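Local structure of beta-galactosidase (6Y2K) at residues 104-107 with 112-115; 77-82 with 98-103; 270-273 with 277-280; 244-249 with 296-301; 424-429 with 502-507. The protein catalyses the hydrolytic release of terminal galactose from beta-galactosides, as a cold-active but thermally stable hexameric glycoside hydrolase of family 42. All blocks are in the same frame, centred on the assembly; numbering follows the deposited sequence. Where two conformers were deposited one is given.

Contact 1: residues 104-107 with 112-115; sequences RHYT and EYRE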
# COMPACT_ATOMS: atom_id res chain seq x y z
N ARG A 104 33.35 -34.16 -1.17
CA ARG A 104 32.94 -34.46 -2.55
C ARG A 104 33.91 -33.92 -3.62
O ARG A 104 33.51 -33.60 -4.74
CB ARG A 104 31.49 -33.98 -2.80
CG ARG A 104 30.44 -34.69 -1.94
CD ARG A 104 29.10 -34.79 -2.68
NE ARG A 104 29.36 -35.43 -3.96
CZ ARG A 104 29.55 -36.74 -4.11
NH1 ARG A 104 29.42 -37.59 -3.10
NH2 ARG A 104 29.85 -37.20 -5.31
N HIS A 105 35.19 -33.92 -3.28
CA HIS A 105 36.28 -33.43 -4.16
C HIS A 105 36.77 -34.51 -5.13
O HIS A 105 37.89 -35.01 -5.05
CB HIS A 105 37.45 -32.86 -3.33
CG HIS A 105 37.70 -33.60 -2.06
ND1 HIS A 105 37.09 -33.25 -0.87
CD2 HIS A 105 38.44 -34.70 -1.79
CE1 HIS A 105 37.47 -34.09 0.08
NE2 HIS A 105 38.29 -34.98 -0.45
N TYR A 106 35.90 -34.88 -6.07
CA TYR A 106 36.26 -35.71 -7.20
C TYR A 106 35.24 -35.54 -8.32
O TYR A 106 34.09 -35.18 -8.07
CB TYR A 106 36.34 -37.20 -6.80
CG TYR A 106 35.04 -37.84 -6.35
CD1 TYR A 106 34.15 -38.42 -7.27
CD2 TYR A 106 34.70 -37.91 -4.99
CE1 TYR A 106 32.97 -39.02 -6.85
CE2 TYR A 106 33.52 -38.50 -4.57
CZ TYR A 106 32.66 -39.06 -5.50
OH TYR A 106 31.49 -39.66 -5.08
N THR A 107 35.68 -35.80 -9.54
CA THR A 107 34.74 -35.98 -10.65
C THR A 107 34.46 -37.47 -10.81
O THR A 107 35.39 -38.30 -10.74
CB THR A 107 35.19 -35.37 -11.99
OG1 THR A 107 34.36 -35.91 -13.04
CG2 THR A 107 36.66 -35.64 -12.31
N GLU A 112 41.14 -42.97 -12.48
CA GLU A 112 42.10 -43.17 -11.40
C GLU A 112 41.41 -43.26 -10.04
O GLU A 112 41.71 -44.15 -9.25
CB GLU A 112 43.17 -42.06 -11.38
CG GLU A 112 44.13 -42.08 -12.58
CD GLU A 112 45.30 -41.11 -12.45
OE1 GLU A 112 45.59 -40.61 -11.33
OE2 GLU A 112 45.96 -40.84 -13.47
N TYR A 113 40.47 -42.35 -9.75
CA TYR A 113 39.77 -42.41 -8.46
C TYR A 113 38.85 -43.64 -8.39
O TYR A 113 38.71 -44.24 -7.33
CB TYR A 113 38.99 -41.12 -8.13
CG TYR A 113 38.39 -41.15 -6.73
CD1 TYR A 113 39.17 -41.48 -5.63
CD2 TYR A 113 37.03 -40.89 -6.52
CE1 TYR A 113 38.64 -41.53 -4.35
CE2 TYR A 113 36.49 -40.93 -5.24
CZ TYR A 113 37.30 -41.25 -4.16
OH TYR A 113 36.80 -41.30 -2.90
N ARG A 114 38.25 -44.03 -9.51
CA ARG A 114 37.45 -45.26 -9.52
C ARG A 114 38.26 -46.49 -9.11
O ARG A 114 37.75 -47.36 -8.40
CB ARG A 114 36.81 -45.52 -10.87
CG ARG A 114 35.57 -44.70 -11.12
CD ARG A 114 34.97 -45.09 -12.45
NE ARG A 114 34.12 -44.05 -12.98
CZ ARG A 114 33.52 -44.11 -14.16
NH1 ARG A 114 33.64 -45.18 -14.96
NH2 ARG A 114 32.78 -43.09 -14.55
N GLU A 115 39.51 -46.58 -9.56
CA GLU A 115 40.38 -47.69 -9.16
C GLU A 115 40.70 -47.62 -7.66
O GLU A 115 40.68 -48.64 -6.98
CB GLU A 115 41.65 -47.78 -10.01
CG GLU A 115 41.37 -48.23 -11.44
CD GLU A 115 40.54 -49.51 -11.51
OE1 GLU A 115 41.00 -50.54 -10.98
OE2 GLU A 115 39.43 -49.50 -12.10

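Contact 2: residues 77-82 with 98-103; sequences PPKWLV and RGFGSR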
# COMPACT_ATOMS: atom_id res chain seq x y z
N PRO A 77 37.65 -38.65 0.16
CA PRO A 77 38.98 -39.27 0.16
C PRO A 77 40.04 -38.35 0.79
O PRO A 77 39.86 -37.12 0.78
CB PRO A 77 39.27 -39.51 -1.33
CG PRO A 77 38.46 -38.46 -2.03
CD PRO A 77 37.21 -38.31 -1.20
N PRO A 78 41.13 -38.93 1.35
CA PRO A 78 42.11 -38.10 2.07
C PRO A 78 43.00 -37.27 1.16
O PRO A 78 43.12 -37.56 -0.03
CB PRO A 78 42.96 -39.12 2.85
CG PRO A 78 42.39 -40.47 2.57
CD PRO A 78 41.50 -40.35 1.36
N LYS A 79 43.66 -36.27 1.74
CA LYS A 79 44.50 -35.34 0.97
C LYS A 79 45.70 -36.03 0.30
O LYS A 79 46.05 -35.69 -0.83
CB LYS A 79 45.00 -34.20 1.85
CG LYS A 79 45.77 -33.09 1.12
CD LYS A 79 45.09 -32.60 -0.15
CE LYS A 79 45.41 -31.14 -0.44
NZ LYS A 79 46.88 -30.91 -0.59
N TRP A 80 46.30 -37.02 0.98
CA TRP A 80 47.40 -37.77 0.36
C TRP A 80 46.96 -38.43 -0.95
O TRP A 80 47.74 -38.50 -1.90
CB TRP A 80 48.02 -38.80 1.32
CG TRP A 80 47.12 -39.91 1.78
CD1 TRP A 80 46.54 -40.02 3.00
CD2 TRP A 80 46.74 -41.09 1.05
NE1 TRP A 80 45.82 -41.18 3.09
CE2 TRP A 80 45.92 -41.86 1.90
CE3 TRP A 80 47.02 -41.57 -0.23
CZ2 TRP A 80 45.36 -43.07 1.50
CZ3 TRP A 80 46.46 -42.78 -0.63
CH2 TRP A 80 45.64 -43.52 0.23
N LEU A 81 45.72 -38.90 -1.01
CA LEU A 81 45.19 -39.55 -2.21
C LEU A 81 44.93 -38.52 -3.33
O LEU A 81 45.29 -38.74 -4.48
CB LEU A 81 43.92 -40.35 -1.85
CG LEU A 81 43.32 -41.30 -2.90
CD1 LEU A 81 42.48 -42.38 -2.22
CD2 LEU A 81 42.48 -40.56 -3.93
N VAL A 82 44.33 -37.38 -2.96
CA VAL A 82 44.13 -36.26 -3.89
C VAL A 82 45.47 -35.81 -4.50
O VAL A 82 45.57 -35.63 -5.72
CB VAL A 82 43.41 -35.06 -3.20
CG1 VAL A 82 43.42 -33.81 -4.08
CG2 VAL A 82 41.98 -35.44 -2.81
N ARG A 98 38.01 -27.65 -8.22
CA ARG A 98 37.23 -27.77 -7.00
C ARG A 98 38.06 -28.60 -6.01
O ARG A 98 38.13 -29.83 -6.12
CB ARG A 98 35.88 -28.43 -7.28
CG ARG A 98 35.11 -27.76 -8.40
CD ARG A 98 33.66 -28.19 -8.42
NE ARG A 98 32.89 -27.58 -7.33
CZ ARG A 98 31.59 -27.78 -7.11
NH1 ARG A 98 30.89 -28.59 -7.91
NH2 ARG A 98 30.99 -27.18 -6.09
N GLY A 99 38.69 -27.91 -5.07
CA GLY A 99 39.76 -28.50 -4.26
C GLY A 99 39.34 -29.21 -2.99
O GLY A 99 38.20 -29.11 -2.54
N PHE A 100 40.30 -29.94 -2.43
CA PHE A 100 40.25 -30.47 -1.06
C PHE A 100 40.03 -29.36 -0.02
O PHE A 100 40.43 -28.20 -0.22
CB PHE A 100 41.57 -31.21 -0.77
CG PHE A 100 41.57 -31.99 0.52
CD1 PHE A 100 41.16 -33.31 0.55
CD2 PHE A 100 42.01 -31.40 1.69
CE1 PHE A 100 41.16 -34.03 1.75
CE2 PHE A 100 42.00 -32.11 2.89
CZ PHE A 100 41.58 -33.43 2.91
N GLY A 101 39.45 -29.76 1.11
CA GLY A 101 39.19 -28.89 2.26
C GLY A 101 37.75 -28.88 2.74
O GLY A 101 37.46 -28.28 3.79
N SER A 102 36.86 -29.52 1.97
CA SER A 102 35.46 -29.69 2.32
C SER A 102 35.12 -31.17 2.06
O SER A 102 35.74 -32.05 2.69
CB SER A 102 34.57 -28.69 1.54
OG SER A 102 34.58 -28.91 0.13
N ARG A 103 34.18 -31.46 1.17
CA ARG A 103 33.84 -32.84 0.81
C ARG A 103 33.46 -32.92 -0.67
O ARG A 103 33.27 -31.89 -1.31
CB ARG A 103 32.71 -33.40 1.69
CG ARG A 103 31.40 -32.60 1.67
CD ARG A 103 30.30 -33.30 2.46
NE ARG A 103 29.08 -32.50 2.54
CZ ARG A 103 28.03 -32.77 3.32
NH1 ARG A 103 28.02 -33.83 4.15
NH2 ARG A 103 26.98 -31.96 3.29

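Contact 3: residues 270-273 with 277-280; sequences GSLD and LYTE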
# COMPACT_ATOMS: atom_id res chain seq x y z
N GLY A 270 15.39 -26.19 6.23
CA GLY A 270 16.46 -25.74 5.35
C GLY A 270 15.97 -25.54 3.93
O GLY A 270 16.25 -24.51 3.34
N SER A 271 15.24 -26.52 3.39
CA SER A 271 14.70 -26.40 2.03
C SER A 271 13.68 -25.26 1.89
O SER A 271 13.70 -24.54 0.89
CB SER A 271 14.11 -27.73 1.54
OG SER A 271 12.95 -28.10 2.28
N LEU A 272 12.82 -25.07 2.89
CA LEU A 272 11.85 -23.97 2.85
C LEU A 272 12.55 -22.61 2.74
O LEU A 272 12.21 -21.80 1.87
CB LEU A 272 10.93 -23.98 4.07
CG LEU A 272 9.85 -22.89 4.08
CD1 LEU A 272 8.92 -22.98 2.87
CD2 LEU A 272 9.07 -22.96 5.38
N ASP A 273 13.53 -22.38 3.61
CA ASP A 273 14.25 -21.11 3.65
C ASP A 273 15.10 -20.91 2.41
O ASP A 273 15.11 -19.81 1.83
CB ASP A 273 15.12 -21.01 4.91
CG ASP A 273 15.90 -19.70 4.97
OD1 ASP A 273 15.33 -18.65 5.33
OD2 ASP A 273 17.11 -19.72 4.64
N LEU A 277 11.77 -22.17 -5.17
CA LEU A 277 10.42 -22.74 -5.35
C LEU A 277 9.34 -22.05 -4.50
O LEU A 277 8.22 -21.80 -4.96
CB LEU A 277 10.45 -24.23 -4.98
CG LEU A 277 9.15 -25.01 -4.89
CD1 LEU A 277 8.49 -25.10 -6.25
CD2 LEU A 277 9.42 -26.40 -4.34
N TYR A 278 9.67 -21.77 -3.24
CA TYR A 278 8.67 -21.32 -2.28
C TYR A 278 8.47 -19.81 -2.30
O TYR A 278 9.42 -19.05 -2.48
CB TYR A 278 9.05 -21.81 -0.88
CG TYR A 278 9.08 -23.32 -0.78
CD1 TYR A 278 7.93 -24.07 -1.01
CD2 TYR A 278 10.27 -24.00 -0.48
CE1 TYR A 278 7.95 -25.46 -0.93
CE2 TYR A 278 10.30 -25.38 -0.40
CZ TYR A 278 9.14 -26.11 -0.61
OH TYR A 278 9.14 -27.49 -0.52
N THR A 279 7.21 -19.39 -2.11
CA THR A 279 6.86 -17.99 -2.05
C THR A 279 7.25 -17.38 -0.71
O THR A 279 7.53 -18.09 0.27
CB THR A 279 5.35 -17.76 -2.22
OG1 THR A 279 4.64 -18.41 -1.15
CG2 THR A 279 4.86 -18.28 -3.57
N GLU A 280 7.24 -16.05 -0.66
CA GLU A 280 7.51 -15.35 0.59
C GLU A 280 6.48 -15.72 1.67
O GLU A 280 6.87 -15.99 2.82
CB GLU A 280 7.59 -13.82 0.40
CG GLU A 280 9.03 -13.33 0.21
CD GLU A 280 9.85 -14.27 -0.67
OE1 GLU A 280 10.99 -14.63 -0.31
OE2 GLU A 280 9.32 -14.67 -1.72

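Contact 4: residues 244-249 with 296-301; sequences MGFFTA and AFHHDL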
# COMPACT_ATOMS: atom_id res chain seq x y z
N MET A 244 18.68 -36.65 -2.18
CA MET A 244 18.43 -35.34 -1.57
C MET A 244 17.13 -34.72 -2.03
O MET A 244 16.55 -35.12 -3.05
CB MET A 244 19.59 -34.40 -1.89
CG MET A 244 20.92 -34.85 -1.33
SD MET A 244 22.31 -33.88 -1.93
CE MET A 244 22.45 -34.47 -3.62
N GLY A 245 16.66 -33.74 -1.26
CA GLY A 245 15.55 -32.90 -1.66
C GLY A 245 16.01 -31.90 -2.72
O GLY A 245 17.10 -31.36 -2.62
N PHE A 246 15.19 -31.69 -3.75
CA PHE A 246 15.34 -30.54 -4.65
C PHE A 246 16.65 -30.65 -5.42
O PHE A 246 17.44 -29.70 -5.48
CB PHE A 246 15.20 -29.21 -3.87
CG PHE A 246 13.98 -29.17 -3.00
CD1 PHE A 246 12.75 -28.82 -3.54
CD2 PHE A 246 14.04 -29.58 -1.67
CE1 PHE A 246 11.61 -28.82 -2.76
CE2 PHE A 246 12.90 -29.60 -0.90
CZ PHE A 246 11.68 -29.21 -1.44
N PHE A 247 16.87 -31.84 -5.99
CA PHE A 247 18.12 -32.16 -6.67
C PHE A 247 17.86 -33.09 -7.85
O PHE A 247 17.37 -34.21 -7.68
CB PHE A 247 19.15 -32.79 -5.72
CG PHE A 247 20.52 -32.84 -6.32
CD1 PHE A 247 21.34 -31.72 -6.27
CD2 PHE A 247 20.94 -33.96 -7.03
CE1 PHE A 247 22.59 -31.74 -6.88
CE2 PHE A 247 22.19 -33.98 -7.63
CZ PHE A 247 23.01 -32.87 -7.57
N THR A 248 18.22 -32.64 -9.05
CA THR A 248 17.82 -33.31 -10.28
C THR A 248 18.94 -33.59 -11.28
O THR A 248 18.66 -34.02 -12.40
CB THR A 248 16.74 -32.48 -10.97
OG1 THR A 248 17.23 -31.15 -11.17
CG2 THR A 248 15.50 -32.42 -10.12
N ALA A 249 20.20 -33.41 -10.88
CA ALA A 249 21.32 -33.40 -11.83
C ALA A 249 21.74 -34.78 -12.36
O ALA A 249 22.46 -34.83 -13.36
CB ALA A 249 22.52 -32.68 -11.23
N ALA A 296 6.66 -35.06 1.43
CA ALA A 296 5.72 -35.86 0.64
C ALA A 296 6.12 -36.06 -0.81
O ALA A 296 6.12 -37.19 -1.30
CB ALA A 296 4.33 -35.23 0.72
N PHE A 297 6.43 -34.97 -1.51
CA PHE A 297 6.86 -35.05 -2.91
C PHE A 297 8.01 -36.03 -3.09
O PHE A 297 7.98 -36.89 -3.97
CB PHE A 297 7.27 -33.66 -3.43
CG PHE A 297 7.59 -33.64 -4.90
CD1 PHE A 297 6.59 -33.44 -5.85
CD2 PHE A 297 8.89 -33.87 -5.35
CE1 PHE A 297 6.87 -33.44 -7.20
CE2 PHE A 297 9.18 -33.87 -6.72
CZ PHE A 297 8.17 -33.65 -7.64
N HIS A 298 9.02 -35.90 -2.23
CA HIS A 298 10.22 -36.73 -2.30
C HIS A 298 10.00 -38.16 -1.78
O HIS A 298 10.58 -39.10 -2.31
CB HIS A 298 11.36 -36.03 -1.58
CG HIS A 298 11.77 -34.77 -2.25
ND1 HIS A 298 11.31 -33.53 -1.85
CD2 HIS A 298 12.54 -34.55 -3.34
CE1 HIS A 298 11.80 -32.60 -2.65
NE2 HIS A 298 12.55 -33.19 -3.56
N HIS A 299 9.17 -38.33 -0.76
CA HIS A 299 8.83 -39.67 -0.29
C HIS A 299 8.24 -40.49 -1.46
O HIS A 299 8.63 -41.63 -1.68
CB HIS A 299 7.81 -39.65 0.84
CG HIS A 299 8.26 -38.96 2.08
ND1 HIS A 299 9.54 -39.07 2.58
CD2 HIS A 299 7.59 -38.18 2.96
CE1 HIS A 299 9.64 -38.38 3.70
NE2 HIS A 299 8.47 -37.82 3.95
N ASP A 300 7.31 -39.89 -2.21
CA ASP A 300 6.68 -40.56 -3.36
C ASP A 300 7.63 -40.76 -4.55
O ASP A 300 7.63 -41.84 -5.17
CB ASP A 300 5.41 -39.80 -3.80
CG ASP A 300 4.28 -39.86 -2.76
OD1 ASP A 300 4.25 -40.81 -1.93
OD2 ASP A 300 3.41 -38.94 -2.78
N LEU A 301 8.44 -39.76 -4.87
CA LEU A 301 9.45 -39.88 -5.92
C LEU A 301 10.44 -41.02 -5.61
O LEU A 301 10.71 -41.88 -6.45
CB LEU A 301 10.21 -38.56 -6.10
CG LEU A 301 11.44 -38.49 -7.00
CD1 LEU A 301 11.09 -38.71 -8.46
CD2 LEU A 301 12.13 -37.15 -6.81
O HOH W 1 14.52 -33.64 -6.06

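Contact 5: residues 424-429 with 502-507; sequences LDIQPQ and ETYQIP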
# COMPACT_ATOMS: atom_id res chain seq x y z
N LEU A 424 14.03 -29.35 -20.24
CA LEU A 424 13.29 -28.13 -19.90
C LEU A 424 14.14 -27.10 -19.13
O LEU A 424 13.91 -25.90 -19.26
CB LEU A 424 12.01 -28.50 -19.14
CG LEU A 424 11.03 -29.34 -19.96
CD1 LEU A 424 10.09 -30.12 -19.06
CD2 LEU A 424 10.22 -28.48 -20.90
N ASP A 425 15.08 -27.55 -18.31
CA ASP A 425 16.02 -26.63 -17.63
C ASP A 425 17.02 -26.00 -18.61
O ASP A 425 17.50 -24.89 -18.38
CB ASP A 425 16.81 -27.35 -16.53
CG ASP A 425 15.99 -27.62 -15.27
OD1 ASP A 425 14.85 -27.10 -15.12
OD2 ASP A 425 16.52 -28.36 -14.42
N ILE A 426 17.37 -26.74 -19.66
CA ILE A 426 18.35 -26.27 -20.65
C ILE A 426 17.80 -25.08 -21.44
O ILE A 426 18.51 -24.09 -21.65
CB ILE A 426 18.87 -27.45 -21.54
CG1 ILE A 426 19.94 -28.23 -20.77
CG2 ILE A 426 19.44 -26.97 -22.87
CD1 ILE A 426 20.25 -29.62 -21.33
N GLN A 427 16.53 -25.17 -21.86
CA GLN A 427 15.82 -24.02 -22.47
C GLN A 427 14.42 -23.91 -21.85
O GLN A 427 13.46 -24.48 -22.37
CB GLN A 427 15.72 -24.15 -23.99
CG GLN A 427 17.05 -24.00 -24.72
CD GLN A 427 16.90 -23.73 -26.21
OE1 GLN A 427 15.89 -24.09 -26.83
NE2 GLN A 427 17.91 -23.08 -26.80
N PRO A 428 14.32 -23.18 -20.72
CA PRO A 428 13.00 -22.99 -20.11
C PRO A 428 12.08 -22.12 -20.96
O PRO A 428 10.86 -22.28 -20.87
CB PRO A 428 13.33 -22.32 -18.76
CG PRO A 428 14.62 -21.63 -18.99
CD PRO A 428 15.38 -22.51 -19.95
N GLN A 429 12.67 -21.21 -21.75
CA GLN A 429 11.98 -20.41 -22.77
C GLN A 429 11.12 -19.26 -22.19
O GLN A 429 11.04 -18.19 -22.81
CB GLN A 429 11.24 -21.30 -23.78
CG GLN A 429 10.45 -20.59 -24.88
CD GLN A 429 11.30 -19.73 -25.80
OE1 GLN A 429 12.51 -19.91 -25.93
NE2 GLN A 429 10.64 -18.79 -26.50
N GLU A 502 14.28 -37.15 -29.15
CA GLU A 502 15.35 -37.64 -28.28
C GLU A 502 16.62 -36.76 -28.34
O GLU A 502 17.33 -36.64 -27.33
CB GLU A 502 15.72 -39.10 -28.63
CG GLU A 502 16.36 -39.90 -27.48
CD GLU A 502 17.85 -39.64 -27.22
OE1 GLU A 502 18.58 -39.25 -28.15
OE2 GLU A 502 18.29 -39.84 -26.07
N THR A 503 16.88 -36.15 -29.49
CA THR A 503 18.11 -35.39 -29.73
C THR A 503 17.91 -33.86 -29.70
O THR A 503 18.70 -33.13 -30.28
CB THR A 503 18.73 -35.81 -31.08
OG1 THR A 503 17.84 -35.44 -32.14
CG2 THR A 503 18.93 -37.33 -31.14
N TYR A 504 16.86 -33.41 -28.99
CA TYR A 504 16.55 -31.99 -28.79
C TYR A 504 16.17 -31.28 -30.10
O TYR A 504 16.75 -30.26 -30.46
CB TYR A 504 17.69 -31.27 -28.03
CG TYR A 504 17.20 -30.28 -26.98
CD1 TYR A 504 16.31 -29.26 -27.31
CD2 TYR A 504 17.66 -30.36 -25.66
CE1 TYR A 504 15.87 -28.36 -26.35
CE2 TYR A 504 17.22 -29.47 -24.70
CZ TYR A 504 16.33 -28.46 -25.04
OH TYR A 504 15.89 -27.59 -24.08
N GLN A 505 15.20 -31.85 -30.82
CA GLN A 505 14.60 -31.17 -31.97
C GLN A 505 13.09 -31.15 -31.83
O GLN A 505 12.52 -31.95 -31.08
CB GLN A 505 14.98 -31.86 -33.29
CG GLN A 505 16.48 -31.89 -33.57
CD GLN A 505 16.81 -32.30 -35.00
OE1 GLN A 505 15.99 -32.16 -35.91
NE2 GLN A 505 18.05 -32.77 -35.22
N ILE A 506 12.44 -30.26 -32.58
CA ILE A 506 10.98 -30.20 -32.61
C ILE A 506 10.48 -31.36 -33.48
O ILE A 506 10.99 -31.54 -34.58
CB ILE A 506 10.48 -28.86 -33.16
CG1 ILE A 506 10.94 -27.71 -32.24
CG2 ILE A 506 8.96 -28.88 -33.32
CD1 ILE A 506 10.65 -26.32 -32.75
N PRO A 507 9.49 -32.16 -32.99
CA PRO A 507 8.97 -33.24 -33.83
C PRO A 507 8.44 -32.76 -35.18
O PRO A 507 7.94 -31.63 -35.30
CB PRO A 507 7.82 -33.81 -32.99
CG PRO A 507 8.23 -33.54 -31.58
CD PRO A 507 8.95 -32.22 -31.62
O HOH W 2 13.27 -26.54 -24.01

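Contact 1: residues 104-107 with 112-115
Tyr106 and Tyr113 meet ring against ring, and aromatic packing carries the contact between 104-107 and the helical turn 112-115. The planes make 43° with each other, an oblique pairing that is neither a stack nor a T-shape, with centroids 4.9 Å apart. CE2 of Tyr113 sits over the rim of one face of Tyr106, 3.5 Å from Tyr106 CD2. The first torsion of Tyr113 brings its ring over: CG is anti to the backbone N (chi1 -174°), which swings the ring off helix 111-128 toward the loop.

Polar interactions occupy the ring ends. Arg104 NH2 gives a weak, bent hydrogen bond to Tyr106 OH at 3.0 Å, while Arg104 NH1 forms a salt bridge with Asp140. The hydroxyl of Tyr113 is bonded to Thr74 O. An inverse gamma turn centred on His105 bends the chain just ahead of Tyr106.

Replacing Tyr106 by alanine would probably open a gap beside Tyr113 CE2 and deprive Arg104 NH2 of its phenol partner. Tyrosine thus suits both positions in this long connection of the TIM barrel: the ring fills the buried interface, while each hydroxyl meets a polar partner away from the ring pair.

Contact 2: residues 77-82 with 98-103
Phe100 lays one face of its ring on the side chain of Lys79 and turns an edge to the carbonyl oxygen of Pro77. Both segments belong to the long excursion of the TIM barrel between strand 67-71 and helix 111-128, and the contact folds its loop back on the short helix 79-84. Lys79 CB is centred over the ring face, 3.7 Å from the Phe100 centroid and only 14° off the normal, a clear CH-pi contact. At the rim, Pro77 O lies in the ring plane, 3.5 Å from Phe100 CE1, where the slightly positive ring hydrogens face an oxygen rather than the pi cloud. The same oxygen accepts a hydrogen bond from His105 NE2, and the His105 ring also meets that of Phe100, with the planes at about 60°.

Pro78 is the N-cap of helix 79-84, and its carbonyl O accepts from Val82 N at 3.2 Å. Proline suits the entry to a helix, where no earlier turn needs its missing N-H. Val82 adds an apolar touch, CG2 to Phe100 CD1 at 4.1 Å.

Lysine serves two purposes here. Its methylenes cover the aromatic face, while NZ makes salt bridges with Asp83 and with Glu194 of the second subunit and is bonded to Glu192 O of that subunit. Two bends reconcile these tasks: the one at chi4 turns NZ toward its partners, and the one at chi2 lays Lys79 CD over the ring, 3.6 Å from Phe100 CG.

Contact 3: residues 270-273 with 277-280
Leu277 and Leu272 hold the ring of Tyr278 between them, Leu277 CD2 over one face and Leu272 CD1 over the other. Leu277 itself belongs to the same segment as the tyrosine, so its methyl acts as a backing.

Tyr278 comes next and carries the contact. Leu272 CD1 stands 4.0 Å from the ring centroid and 25° off the normal, a CH-pi contact displaced toward the CB end of the ring; its closest atom there is Tyr278 CG, at 3.7 Å. The side chains cross at about a right angle; CD1 covers the face, and Leu272 CA lies 3.7 Å from Tyr278 CD2. With CG anti to the carbonyl carbon (chi1 -62°), the ring reaches back alongside the helix, where Ser271 O lies in its plane, 3.7 Å from Tyr278 CE2.

The helix concerned, 268-274, follows strand 261-266, the sixth of the TIM barrel, so the pair closes a tight reversal in the connection after that strand. A tyrosine fits because its apolar ring is buried while OH is hydrogen-bonded to the hydroxyl of Tyr440 on helix 435-448.

Thr279 then points away and opens helix 280-285 as its N-cap. Its side chain caps a backbone N of the first turn, and its own N is bonded to Glu282 OE1, a reciprocal pattern consistent with a capping box. From the first turn of helix 280-285, Lys283 NZ bonds back to Leu272 O.

Contact 4: residues 244-249 with 296-301
Gly245 and His298 bring the two backbones together, their CA atoms 6.6 Å apart, where the loop following the fifth barrel strand, 238-244, passes a turn of helix 294-305. Phe246 adopts left-handed helical angles, which turn the loop sharply. Glycine suits position 245, since a CB there would be crowded by the Phe246 ring.

His298 fills the space between the backbones. Gly245 CA lies over one of its faces in a CH-pi contact, 3.8 Å from the ring centroid, and Phe297 CD2 covers the opposite face. The edge of the imidazole is turned into the face of Phe246: CE1 stands over the centre of that ring, 3.6 Å from Phe246 CZ, with the planes at 67° in an edge-to-face pair. Phe246 has CG anti to the carbonyl carbon (chi1 -50°), which places its ring beside His298.

The imidazole is also tied by its nitrogens. ND1 holds the ring to its own helix at Ala294 O, while NE2 is hydrogen-bonded at 3.2 Å to a water that accepts from Phe247 N of the loop at 3.0 Å.

With an alanine in place of Phe246, His298 CE1 would probably lose the aromatic face it rests against. Histidine therefore does what a plain aromatic could not: CE1, the carbon between the two nitrogens, points into a ring face while the nitrogens take polar partners, at the C-terminal end of the barrel, where TIM-barrel active sites lie and where a glycerol is bound near Phe246.

Contact 5: residues 424-429 with 502-507
Tyr504 drives the end of its ring into the turn where helix 418-426 runs out at Ile426 and Gln427. Both segments belong to the trimerisation domain, whose strand 412-415 leads into that helix, and the loop 502-507 crosses to it from between strands 490-493 and 521-528.

The tyrosine has a left-handed backbone, and its chi1, at -139°, lies off the staggered positions, which may carry some strain. The ring thereby arrives end-on, with Pro205 and Leu209 at the start of helix 205-233 also packing against it. Ile426 has CG2 anti to its backbone N, and this branch meets the ring obliquely, CG2 to Tyr504 CE2 at 3.8 Å. A beta-branched residue suits the last helical turn here, offering a methyl close to the backbone.

Gln427 has left the helix. Its CB lies 3.4 Å from Tyr504 OH, and beyond CG the chain is extended, carrying the amide past the ring with the planes 82° apart. NE2 is bonded to Glu202 OE2 and to Gln361 O of the third subunit, so the glutamine joins the approach to helix 205-233 to the neighbouring subunit.

A phenol suits the place because its oxygen meets polar groups at the helix end. It is hydrogen-bonded to Ser423 O, about one turn back in helix 418-426, and a water donates to both sides of the contact, to Tyr504 OH at 2.8 Å and to Gln427 O at 2.6 Å.

From the N terminus, contact 2 closes first, looping 77-82 to 98-103, and contact 1 follows directly in series with the short link from 104-107 to helix 111-128. The two touch, His105 NE2 lying 2.9 Å from Pro77 O, and both lie in the long excursion after the third barrel strand. Contact 4 then closes a wide loop from the fifth strand to helix 294-305, and contact 3 nests inside it; Tyr278, Ser271 and Leu277 all pack on the Phe246 ring. Last comes contact 5, whose segments lie 73 residues apart in the trimerisation domain. It crosses none of the others, although its nearest atoms come within about 4 Å of contact 4.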